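Local structure of citrate synthase (6ABW) at residues D49-T54 and A280-K285; Q90-I95 and K153-P158; R256-G261 and E313-K318. The protein probably catalyses the condensation of acetyl-CoA with oxaloacetate and water to give citrate and CoA, a step of the tricarboxylic acid cycle. All coordinates share one frame; numbering follows the deposited sequence.

Overall arrangement
The three contacts are separate sites within one largely helical chain. Contact 3 (256-261 with 313-318) borders the acetyl-CoA pocket: Phe315 and Lys318 touch the bound acetyl-CoA, and the Phe315 side chain lies about 4 Å from that of Leu265. Contact 1 (49-54 with 280-285) is about 28 Å away between centres, but helix 278-292, which carries 280-285, follows helix 250-260 and precedes helix 295-315, the two helices of contact 3. Contact 2 (90-95 with 153-158) lies about 45 Å from contact 3 between centres, across the chain's centre, and about 32 Å from contact 1 between centres, inside whose chain loop it is nested. Contacts 1 and 2 both reach the second subunit.

Contact 1. Residues D49-T54 and A280-K285; sequences DLVEHT and AKIFKK
Glu52, which faces Lys285 across the contact, lays its CG over the centre of one face of the His53 imidazole, 3.6 Å above the ring plane. From the same ring, His53 ND1 donates to Asp49 OD1 at 2.8 Å. The N-H...O angle of 143° and a 22° tilt of the acceptor out of the ring plane show that the bond is bent. With Glu52 on a face and Asp49 bound to ND1, both probably limit the rotation of the imidazole. The other carboxylate oxygen, Asp49 OD2, accepts from the backbone N of Val383 of the second subunit.

Across the contact the buried part is a single methyl pair. Val51 CG1 and Ile282 CG2 approach to 4.0 Å, and the two side chains slide past each other in opposite directions. Each of these branches lies anti to its own backbone N (chi1 168° for Val51), which directs it into the interface. Nearer the solvent, Glu52 OE1 and Lys285 NZ stay 4.1 Å apart, the two side chains crossing at about a right angle. That is too long for a salt bridge, so any attraction between these two exposed groups is probably weak.

Where helix 47-53 ends, Leu50 O takes two bonds from Thr54, one from OG1 at 2.7 Å and one from N at 2.9 Å. They arrive from opposite faces of the carbonyl plane and hold the last turn closed as Thr54 leaves helical geometry.

Val51 also rests on Ala187 and Ile282 on Leu191. The two helices therefore meet over a third, helix 179-191, a layered helix-on-helix packing in keeping with the predominantly alpha-helical citrate synthase fold.

Contact 2. Residues Q90-I95 and K153-P158; sequences QVIDMI and KKPAIP
The 3.0 Å hydrogen bond from Met94 N to Gln90 O closes the helical turn that carries Ile92, the residue through which helix 89-97 meets Pro155 and Ile157. No hydrogen bond spans the two segments, so their contact is wholly apolar. It joins a helix to an extended connection, the loop that follows helix 128-151 and leads to helix 164-173 in this mainly alpha-helical citrate synthase fold.

The backbone of the loop bears on which residues are presented. Pro155, Ala156 and Ile157 all have extended phi/psi values, and the CB of Ala156 points away from the helix while that of Pro155 points toward it. The CB of Ile157 is directed neither way, and this residue gets to Ile92 through its CD1. The loop is also fastened to helix 128-151, Lys154 O accepting from Arg148 NE and Ala156 O from Asn145 ND2, and a bond between Tyr96 OH and Lys153 O ties it to helix 89-97.

Ile92 divides its two branches between the two partners. Its CG2 lies anti to the backbone N and comes down on the proline ring, 3.7 Å from Pro155 CB and 3.8 Å from Pro155 CG, so this methyl sits against the CB-CG bond and not against a single atom. Another side of helix 89-97 meets the second subunit, where Met94 touches its counterpart, Met94 of that chain.

The other branch makes the longer approach: with chi2 of Ile92 at -48°, its CD1 turns to the end of Ile157 across the contact and stops 4.2 Å from Ile157 CD1.

Contact 3. Residues R256-G261 and E313-K318; sequences RKIIEG and ETFGAK. With ACO (acetyl coenzyme *a), chain D.
Ile258 and Phe315 form the tight, buried half of this contact: Ile258 CG2 lies in the plane of the phenyl ring at its edge, 3.6 Å from Phe315 CZ and 3.7 Å from Phe315 CE2. Both faces of the ring are also met. Thr314 CG2 stands over the centre of one, 3.7 Å above the plane, and the C2A corner of the acetyl-CoA adenine comes over the other, offset toward the rim, with C2A 3.4 Å from Phe315 CZ. The two ring planes are steeply inclined, so adenine presents an edge to the phenyl face. Replacing Phe315 by an alanine is likely to leave adenine C2A and Ile258 CG2 without the ring they share and to open a gap beside the ligand.

The looser half lies toward solvent, where only Ile259 CD1 and Thr314 CG2 meet, at 4.0 Å. Thr314 OG1 is hydrogen-bonded to Leu310 O, which leaves its methyl for the apolar side. Lys318 CD passes 3.7 Å from the phosphate oxygen O8A of the ligand.

This part of helix 295-315 packs on helix 250-260, where Trp253 touches Ile258 and Phe254 touches both Ile259 and Thr314.

Contact 1. Residues D49-T54 and A280-K285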
loop_
_atom_site.group_PDB
_atom_site.type_symbol
_atom_site.label_atom_id
_atom_site.label_comp_id
_atom_site.label_asym_id
_atom_site.label_seq_id
_atom_site.Cartn_x
_atom_site.Cartn_y
_atom_site.Cartn_z
ATOM N N ASP A 49 4.571 -11.583 -30.992
ATOM C CA ASP A 49 3.814 -10.867 -32.056
ATOM C C ASP A 49 3.636 -9.426 -31.589
ATOM O O ASP A 49 3.841 -8.452 -32.380
ATOM C CB ASP A 49 2.470 -11.624 -32.235
ATOM C CG ASP A 49 1.704 -11.336 -33.605
ATOM O OD1 ASP A 49 2.236 -10.607 -34.534
ATOM O OD2 ASP A 49 0.534 -11.834 -33.674
ATOM N N LEU A 50 3.250 -9.251 -30.311
ATOM C CA LEU A 50 3.111 -7.880 -29.816
ATOM C C LEU A 50 4.399 -7.123 -29.841
ATOM O O LEU A 50 4.456 -5.900 -30.205
ATOM C CB LEU A 50 2.504 -7.883 -28.406
ATOM C CG LEU A 50 1.054 -8.330 -28.391
ATOM C CD1 LEU A 50 0.645 -8.499 -26.940
ATOM C CD2 LEU A 50 0.137 -7.346 -29.147
ATOM N N VAL A 51 5.490 -7.787 -29.435
ATOM C CA VAL A 51 6.761 -7.019 -29.341
ATOM C C VAL A 51 7.241 -6.631 -30.727
ATOM O O VAL A 51 7.639 -5.480 -30.970
ATOM C CB VAL A 51 7.867 -7.761 -28.565
ATOM C CG1 VAL A 51 9.238 -7.070 -28.756
ATOM C CG2 VAL A 51 7.549 -7.772 -27.084
ATOM N N GLU A 52 7.175 -7.590 -31.637
ATOM C CA GLU A 52 7.689 -7.356 -33.010
ATOM C C GLU A 52 6.851 -6.328 -33.795
ATOM O O GLU A 52 7.426 -5.534 -34.498
ATOM C CB GLU A 52 7.685 -8.660 -33.758
ATOM C CG GLU A 52 8.197 -8.599 -35.200
ATOM C CD GLU A 52 9.658 -8.176 -35.386
ATOM O OE1 GLU A 52 10.404 -7.968 -34.387
ATOM O OE2 GLU A 52 10.054 -8.066 -36.577
ATOM N N HIS A 53 5.536 -6.379 -33.664
ATOM C CA HIS A 53 4.618 -5.684 -34.558
ATOM C C HIS A 53 3.815 -4.549 -33.912
ATOM O O HIS A 53 3.068 -3.852 -34.630
ATOM C CB HIS A 53 3.663 -6.683 -35.172
ATOM C CG HIS A 53 4.340 -7.732 -35.988
ATOM N ND1 HIS A 53 4.221 -9.081 -35.715
ATOM C CD2 HIS A 53 5.085 -7.638 -37.118
ATOM C CE1 HIS A 53 4.904 -9.770 -36.626
ATOM N NE2 HIS A 53 5.430 -8.918 -37.491
ATOM N N THR A 54 3.916 -4.340 -32.577
ATOM C CA THR A 54 3.163 -3.243 -31.959
ATOM C C THR A 54 4.113 -2.309 -31.208
ATOM O O THR A 54 5.171 -2.007 -31.679
ATOM C CB THR A 54 1.921 -3.690 -31.156
ATOM O OG1 THR A 54 2.318 -4.232 -29.913
ATOM C CG2 THR A 54 1.091 -4.737 -31.932
ATOM N N ALA A 280 12.142 -14.459 -21.957
ATOM C CA ALA A 280 13.586 -14.488 -21.826
ATOM C C ALA A 280 14.215 -14.482 -23.197
ATOM O O ALA A 280 15.211 -13.824 -23.372
ATOM C CB ALA A 280 14.018 -15.742 -21.067
ATOM N N LYS A 281 13.654 -15.190 -24.169
ATOM C CA LYS A 281 14.197 -15.193 -25.499
ATOM C C LYS A 281 14.133 -13.809 -26.172
ATOM O O LYS A 281 15.003 -13.417 -26.981
ATOM C CB LYS A 281 13.391 -16.181 -26.347
ATOM C CG LYS A 281 13.547 -17.592 -25.860
ATOM C CD LYS A 281 12.766 -18.587 -26.701
ATOM C CE LYS A 281 11.287 -18.513 -26.449
ATOM N NZ LYS A 281 10.712 -19.842 -26.076
ATOM N N ILE A 282 13.102 -13.055 -25.812
ATOM C CA ILE A 282 12.929 -11.738 -26.405
ATOM C C ILE A 282 13.875 -10.766 -25.742
ATOM O O ILE A 282 14.566 -9.980 -26.447
ATOM C CB ILE A 282 11.464 -11.299 -26.349
ATOM C CG1 ILE A 282 10.607 -12.323 -27.033
ATOM C CG2 ILE A 282 11.334 -9.955 -27.037
ATOM C CD1 ILE A 282 9.127 -12.254 -26.771
ATOM N N PHE A 283 13.937 -10.772 -24.405
ATOM C CA PHE A 283 14.976 -9.917 -23.757
ATOM C C PHE A 283 16.380 -10.229 -24.345
ATOM O O PHE A 283 17.177 -9.302 -24.618
ATOM C CB PHE A 283 14.998 -10.122 -22.265
ATOM C CG PHE A 283 14.023 -9.280 -21.514
ATOM C CD1 PHE A 283 14.177 -7.908 -21.483
ATOM C CD2 PHE A 283 12.957 -9.821 -20.855
ATOM C CE1 PHE A 283 13.291 -7.088 -20.799
ATOM C CE2 PHE A 283 12.072 -9.024 -20.166
ATOM C CZ PHE A 283 12.228 -7.626 -20.148
ATOM N N LYS A 284 16.668 -11.516 -24.570
ATOM C CA LYS A 284 17.980 -11.857 -25.128
ATOM C C LYS A 284 18.269 -11.197 -26.475
ATOM O O LYS A 284 19.353 -10.628 -26.689
ATOM C CB LYS A 284 18.132 -13.363 -25.234
ATOM C CG LYS A 284 19.558 -13.719 -25.678
ATOM C CD LYS A 284 19.757 -15.182 -25.755
ATOM C CE LYS A 284 21.179 -15.451 -26.251
ATOM N NZ LYS A 284 21.321 -16.937 -26.327
ATOM N N LYS A 285 17.303 -11.263 -27.352
ATOM C CA LYS A 285 17.379 -10.701 -28.702
ATOM C C LYS A 285 17.748 -9.247 -28.625
ATOM O O LYS A 285 18.669 -8.787 -29.311
ATOM C CB LYS A 285 16.035 -10.870 -29.354
ATOM C CG LYS A 285 15.832 -10.268 -30.742
ATOM C CD LYS A 285 14.343 -10.490 -31.083
ATOM C CE LYS A 285 14.041 -10.669 -32.563
ATOM N NZ LYS A 285 14.050 -9.349 -33.219
#

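Contact 2. Residues Q90-I95 and K153-P158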
loop_
_atom_site.group_PDB
_atom_site.type_symbol
_atom_site.label_atom_id
_atom_site.label_comp_id
_atom_site.label_asym_id
_atom_site.label_seq_id
_atom_site.Cartn_x
_atom_site.Cartn_y
_atom_site.Cartn_z
ATOM N N GLN A 90 5.968 19.901 -6.415
ATOM C CA GLN A 90 6.025 19.329 -5.090
ATOM C C GLN A 90 6.315 17.822 -5.158
ATOM O O GLN A 90 7.000 17.303 -4.283
ATOM C CB GLN A 90 4.736 19.591 -4.332
ATOM C CG GLN A 90 4.517 21.044 -3.955
ATOM C CD GLN A 90 4.048 21.956 -5.073
ATOM O OE1 GLN A 90 3.561 21.521 -6.140
ATOM N NE2 GLN A 90 4.215 23.238 -4.844
ATOM N N VAL A 91 5.808 17.128 -6.196
ATOM C CA VAL A 91 6.086 15.695 -6.334
ATOM C C VAL A 91 7.583 15.484 -6.621
ATOM O O VAL A 91 8.241 14.606 -6.026
ATOM C CB VAL A 91 5.242 15.059 -7.439
ATOM C CG1 VAL A 91 5.564 13.592 -7.563
ATOM C CG2 VAL A 91 3.788 15.187 -7.073
ATOM N N ILE A 92 8.122 16.299 -7.545
ATOM C CA ILE A 92 9.513 16.252 -7.878
ATOM C C ILE A 92 10.361 16.577 -6.644
ATOM O O ILE A 92 11.340 15.877 -6.345
ATOM C CB ILE A 92 9.865 17.203 -9.070
ATOM C CG1 ILE A 92 9.077 16.898 -10.338
ATOM C CG2 ILE A 92 11.376 17.262 -9.295
ATOM C CD1 ILE A 92 9.055 15.451 -10.713
ATOM N N ASP A 93 9.979 17.620 -5.897
ATOM C CA ASP A 93 10.732 18.041 -4.703
ATOM C C ASP A 93 10.808 16.895 -3.715
ATOM O O ASP A 93 11.834 16.676 -3.042
ATOM C CB ASP A 93 10.062 19.227 -3.988
ATOM C CG ASP A 93 10.072 20.551 -4.794
ATOM O OD1 ASP A 93 10.753 20.638 -5.850
ATOM O OD2 ASP A 93 9.335 21.501 -4.341
ATOM N N MET A 94 9.735 16.148 -3.607
ATOM C CA MET A 94 9.725 15.046 -2.659
ATOM C C MET A 94 10.682 13.959 -3.012
ATOM O O MET A 94 11.408 13.452 -2.144
ATOM C CB MET A 94 8.341 14.431 -2.562
ATOM C CG MET A 94 7.395 15.407 -1.866
ATOM S SD MET A 94 5.701 14.781 -1.596
ATOM C CE MET A 94 6.053 13.043 -1.516
ATOM N N ILE A 95 10.742 13.611 -4.293
ATOM C CA ILE A 95 11.693 12.634 -4.747
ATOM C C ILE A 95 13.149 13.066 -4.394
ATOM O O ILE A 95 13.985 12.248 -3.933
ATOM C CB ILE A 95 11.545 12.368 -6.273
ATOM C CG1 ILE A 95 10.230 11.652 -6.595
ATOM C CG2 ILE A 95 12.733 11.547 -6.800
ATOM C CD1 ILE A 95 9.845 11.836 -8.068
ATOM N N LYS A 153 21.475 14.574 -10.513
ATOM C CA LYS A 153 21.259 15.439 -11.685
ATOM C C LYS A 153 20.008 16.275 -11.525
ATOM O O LYS A 153 19.083 15.934 -10.776
ATOM C CB LYS A 153 21.049 14.612 -12.937
ATOM C CG LYS A 153 22.259 13.815 -13.399
ATOM C CD LYS A 153 21.818 13.040 -14.652
ATOM C CE LYS A 153 22.933 12.615 -15.577
ATOM N NZ LYS A 153 23.951 11.894 -14.788
ATOM N N LYS A 154 19.921 17.357 -12.281
ATOM C CA LYS A 154 18.762 18.171 -12.279
ATOM C C LYS A 154 17.494 17.432 -12.781
ATOM O O LYS A 154 17.608 16.557 -13.649
ATOM C CB LYS A 154 19.073 19.353 -13.223
ATOM C CG LYS A 154 18.117 20.501 -13.140
ATOM C CD LYS A 154 18.742 21.859 -13.550
ATOM C CE LYS A 154 19.587 21.788 -14.817
ATOM N NZ LYS A 154 18.960 21.040 -15.956
ATOM N N PRO A 155 16.282 17.776 -12.270
ATOM C CA PRO A 155 15.077 17.068 -12.773
ATOM C C PRO A 155 14.830 17.195 -14.277
ATOM O O PRO A 155 15.297 18.154 -14.929
ATOM C CB PRO A 155 13.910 17.697 -12.009
ATOM C CG PRO A 155 14.509 18.540 -10.964
ATOM C CD PRO A 155 15.965 18.673 -11.162
ATOM N N ALA A 156 14.045 16.290 -14.823
ATOM C CA ALA A 156 13.612 16.408 -16.225
ATOM C C ALA A 156 12.253 15.770 -16.377
ATOM O O ALA A 156 12.084 14.600 -15.996
ATOM C CB ALA A 156 14.565 15.674 -17.147
ATOM N N ILE A 157 11.353 16.452 -17.043
ATOM C CA ILE A 157 9.997 15.928 -17.327
ATOM C C ILE A 157 9.957 15.392 -18.728
ATOM O O ILE A 157 10.383 16.095 -19.690
ATOM C CB ILE A 157 8.960 17.076 -17.196
ATOM C CG1 ILE A 157 9.120 17.817 -15.844
ATOM C CG2 ILE A 157 7.510 16.565 -17.421
ATOM C CD1 ILE A 157 8.887 16.950 -14.615
ATOM N N PRO A 158 9.450 14.147 -18.915
ATOM C CA PRO A 158 9.258 13.683 -20.298
ATOM C C PRO A 158 8.440 14.628 -21.157
ATOM O O PRO A 158 7.478 15.239 -20.690
ATOM C CB PRO A 158 8.579 12.372 -20.154
ATOM C CG PRO A 158 8.918 11.914 -18.701
ATOM C CD PRO A 158 8.920 13.190 -17.937
#

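Contact 3. Residues R256-G261 and E313-K318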
loop_
_atom_site.group_PDB
_atom_site.type_symbol
_atom_site.label_atom_id
_atom_site.label_comp_id
_atom_site.label_asym_id
_atom_site.label_seq_id
_atom_site.Cartn_x
_atom_site.Cartn_y
_atom_site.Cartn_z
ATOM N N ARG A 256 32.562 -23.193 -8.825
ATOM C CA ARG A 256 32.631 -22.900 -7.403
ATOM C C ARG A 256 31.269 -22.656 -6.734
ATOM O O ARG A 256 30.946 -23.299 -5.757
ATOM C CB ARG A 256 33.655 -21.736 -7.189
ATOM C CG ARG A 256 35.096 -22.058 -7.759
ATOM C CD ARG A 256 36.039 -20.840 -7.950
ATOM N NE ARG A 256 35.545 -19.699 -7.187
ATOM C CZ ARG A 256 35.079 -18.537 -7.688
ATOM N NH1 ARG A 256 34.559 -17.645 -6.849
ATOM N NH2 ARG A 256 35.159 -18.214 -8.985
ATOM N N LYS A 257 30.423 -21.766 -7.278
ATOM C CA LYS A 257 29.204 -21.339 -6.649
ATOM C C LYS A 257 28.021 -22.292 -6.890
ATOM O O LYS A 257 27.194 -22.471 -6.004
ATOM C CB LYS A 257 28.801 -19.939 -7.090
ATOM C CG LYS A 257 29.882 -18.880 -6.915
ATOM C CD LYS A 257 30.082 -18.451 -5.468
ATOM C CE LYS A 257 31.307 -17.542 -5.321
ATOM N NZ LYS A 257 31.630 -17.325 -3.881
ATOM N N ILE A 258 27.928 -22.805 -8.115
ATOM C CA ILE A 258 26.784 -23.613 -8.554
ATOM C C ILE A 258 27.035 -25.124 -8.405
ATOM O O ILE A 258 26.213 -25.808 -7.792
ATOM C CB ILE A 258 26.358 -23.264 -10.016
ATOM C CG1 ILE A 258 26.110 -21.746 -10.152
ATOM C CG2 ILE A 258 25.129 -24.071 -10.427
ATOM C CD1 ILE A 258 25.101 -21.125 -9.207
ATOM N N ILE A 259 28.096 -25.630 -8.997
ATOM C CA ILE A 259 28.373 -27.069 -8.996
ATOM C C ILE A 259 28.786 -27.485 -7.562
ATOM O O ILE A 259 28.223 -28.443 -7.046
ATOM C CB ILE A 259 29.395 -27.503 -10.052
ATOM C CG1 ILE A 259 28.958 -27.188 -11.487
ATOM C CG2 ILE A 259 29.746 -29.011 -9.971
ATOM C CD1 ILE A 259 27.609 -27.794 -11.836
ATOM N N GLU A 260 29.716 -26.764 -6.918
ATOM C CA GLU A 260 30.267 -27.172 -5.586
ATOM C C GLU A 260 29.462 -26.622 -4.455
ATOM O O GLU A 260 29.098 -27.355 -3.544
ATOM C CB GLU A 260 31.758 -26.801 -5.505
ATOM C CG GLU A 260 32.616 -27.422 -6.617
ATOM C CD GLU A 260 32.739 -28.975 -6.585
ATOM O OE1 GLU A 260 32.951 -29.505 -5.470
ATOM O OE2 GLU A 260 32.674 -29.682 -7.655
ATOM N N GLY A 261 29.081 -25.346 -4.525
ATOM C CA GLY A 261 28.334 -24.718 -3.472
ATOM C C GLY A 261 26.835 -24.948 -3.477
ATOM O O GLY A 261 26.140 -24.493 -2.538
ATOM N N GLU A 313 22.852 -26.597 -19.920
ATOM C CA GLU A 313 23.604 -27.907 -19.926
ATOM C C GLU A 313 23.424 -28.653 -18.584
ATOM O O GLU A 313 23.077 -29.851 -18.558
ATOM C CB GLU A 313 25.082 -27.638 -20.278
ATOM C CG GLU A 313 25.891 -28.904 -20.532
ATOM C CD GLU A 313 27.409 -28.799 -20.229
ATOM O OE1 GLU A 313 27.989 -27.681 -19.987
ATOM O OE2 GLU A 313 28.046 -29.886 -20.242
ATOM N N THR A 314 23.424 -27.911 -17.474
ATOM C CA THR A 314 23.341 -28.501 -16.143
ATOM C C THR A 314 21.915 -28.756 -15.648
ATOM O O THR A 314 21.682 -29.740 -15.006
ATOM C CB THR A 314 24.067 -27.597 -15.143
ATOM O OG1 THR A 314 25.383 -27.359 -15.659
ATOM C CG2 THR A 314 24.161 -28.264 -13.805
ATOM N N PHE A 315 20.972 -27.858 -15.936
ATOM C CA PHE A 315 19.624 -27.882 -15.364
ATOM C C PHE A 315 18.492 -28.036 -16.359
ATOM O O PHE A 315 17.358 -28.282 -15.942
ATOM C CB PHE A 315 19.419 -26.543 -14.610
ATOM C CG PHE A 315 20.438 -26.313 -13.545
ATOM C CD1 PHE A 315 20.522 -27.201 -12.492
ATOM C CD2 PHE A 315 21.255 -25.146 -13.531
ATOM C CE1 PHE A 315 21.426 -27.013 -11.459
ATOM C CE2 PHE A 315 22.174 -24.971 -12.526
ATOM C CZ PHE A 315 22.251 -25.901 -11.469
ATOM N N GLY A 316 18.760 -27.942 -17.654
ATOM C CA GLY A 316 17.668 -28.113 -18.642
ATOM C C GLY A 316 16.868 -29.437 -18.545
ATOM O O GLY A 316 15.624 -29.417 -18.646
ATOM N N ALA A 317 17.565 -30.560 -18.290
ATOM C CA ALA A 317 16.897 -31.873 -18.058
ATOM C C ALA A 317 15.977 -31.921 -16.842
ATOM O O ALA A 317 15.049 -32.738 -16.804
ATOM C CB ALA A 317 17.930 -33.003 -17.979
ATOM N N LYS A 318 16.178 -31.017 -15.885
ATOM C CA LYS A 318 15.239 -30.794 -14.832
ATOM C C LYS A 318 14.097 -29.780 -15.109
ATOM O O LYS A 318 13.362 -29.444 -14.183
ATOM C CB LYS A 318 15.996 -30.350 -13.583
ATOM C CG LYS A 318 17.233 -31.191 -13.290
ATOM C CD LYS A 318 17.532 -31.088 -11.809
ATOM C CE LYS A 318 19.018 -31.204 -11.500
ATOM N NZ LYS A 318 19.408 -32.625 -11.618
HETATM N N1A ACO D . 19.071 -23.253 -10.244
HETATM C C2A ACO D . 19.492 -24.549 -10.008
HETATM N N3A ACO D . 18.622 -25.575 -9.676
HETATM C C4A ACO D . 17.301 -25.291 -9.582
HETATM C C5A ACO D . 16.790 -23.926 -9.835
HETATM C C6A ACO D . 17.777 -22.909 -10.188
HETATM N N6A ACO D . 17.344 -21.646 -10.386
HETATM N N7A ACO D . 15.449 -23.942 -9.642
HETATM C C8A ACO D . 15.102 -25.206 -9.297
HETATM N N9A ACO D . 16.204 -25.989 -9.256
HETATM C C1B ACO D . 16.246 -27.450 -8.956
HETATM C C2B ACO D . 15.606 -27.843 -7.614
HETATM O O2B ACO D . 16.482 -27.718 -6.493
HETATM C C3B ACO D . 15.266 -29.279 -7.903
HETATM O O3B ACO D . 16.468 -30.035 -7.671
HETATM P P3B ACO D . 16.508 -31.605 -7.219
HETATM O O7A ACO D . 17.830 -31.751 -6.489
HETATM O O8A ACO D . 16.445 -32.384 -8.529
HETATM O O9A ACO D . 15.292 -31.747 -6.309
HETATM C C4B ACO D . 14.873 -29.297 -9.387
HETATM O O4B ACO D . 15.522 -28.171 -9.996
HETATM C C5B ACO D . 13.396 -29.140 -9.649
HETATM O O5B ACO D . 12.928 -27.942 -9.028
HETATM P P1A ACO D . 11.406 -27.463 -9.277
HETATM O O1A ACO D . 10.577 -28.265 -8.302
HETATM O O2A ACO D . 11.140 -27.487 -10.790
HETATM O O3A ACO D . 11.302 -25.899 -8.864
HETATM P P2A ACO D . 11.342 -25.332 -7.348
HETATM O O4A ACO D . 9.952 -25.071 -6.829
HETATM O O5A ACO D . 12.408 -26.026 -6.552
HETATM O O6A ACO D . 11.828 -23.841 -7.733
HETATM C CBP ACO D . 11.421 -21.609 -8.460
HETATM C CCP ACO D . 11.220 -23.068 -8.774
HETATM C CDP ACO D . 11.232 -20.544 -9.517
HETATM C CEP ACO D . 11.371 -21.203 -6.980
HETATM C CAP ACO D . 13.033 -21.665 -8.568
HETATM O OAP ACO D . 13.558 -22.202 -9.796
HETATM C C9P ACO D . 13.806 -20.360 -8.350
HETATM O O9P ACO D . 14.097 -20.058 -7.198
HETATM N N8P ACO D . 14.111 -19.595 -9.430
HETATM C C7P ACO D . 14.570 -18.232 -9.294
HETATM C C6P ACO D . 15.964 -18.053 -8.738
HETATM C C5P ACO D . 16.111 -16.544 -8.575
HETATM O O5P ACO D . 16.579 -15.869 -9.489
HETATM N N4P ACO D . 15.749 -15.991 -7.395
HETATM C C3P ACO D . 15.941 -14.570 -7.081
HETATM C C2P ACO D . 14.562 -13.974 -6.898
HETATM S S1P ACO D . 14.318 -13.630 -5.190
HETATM C C ACO D . 14.043 -12.021 -5.456
HETATM O O ACO D . 15.020 -11.315 -5.626
HETATM C CH3 ACO D . 12.615 -11.566 -5.518
#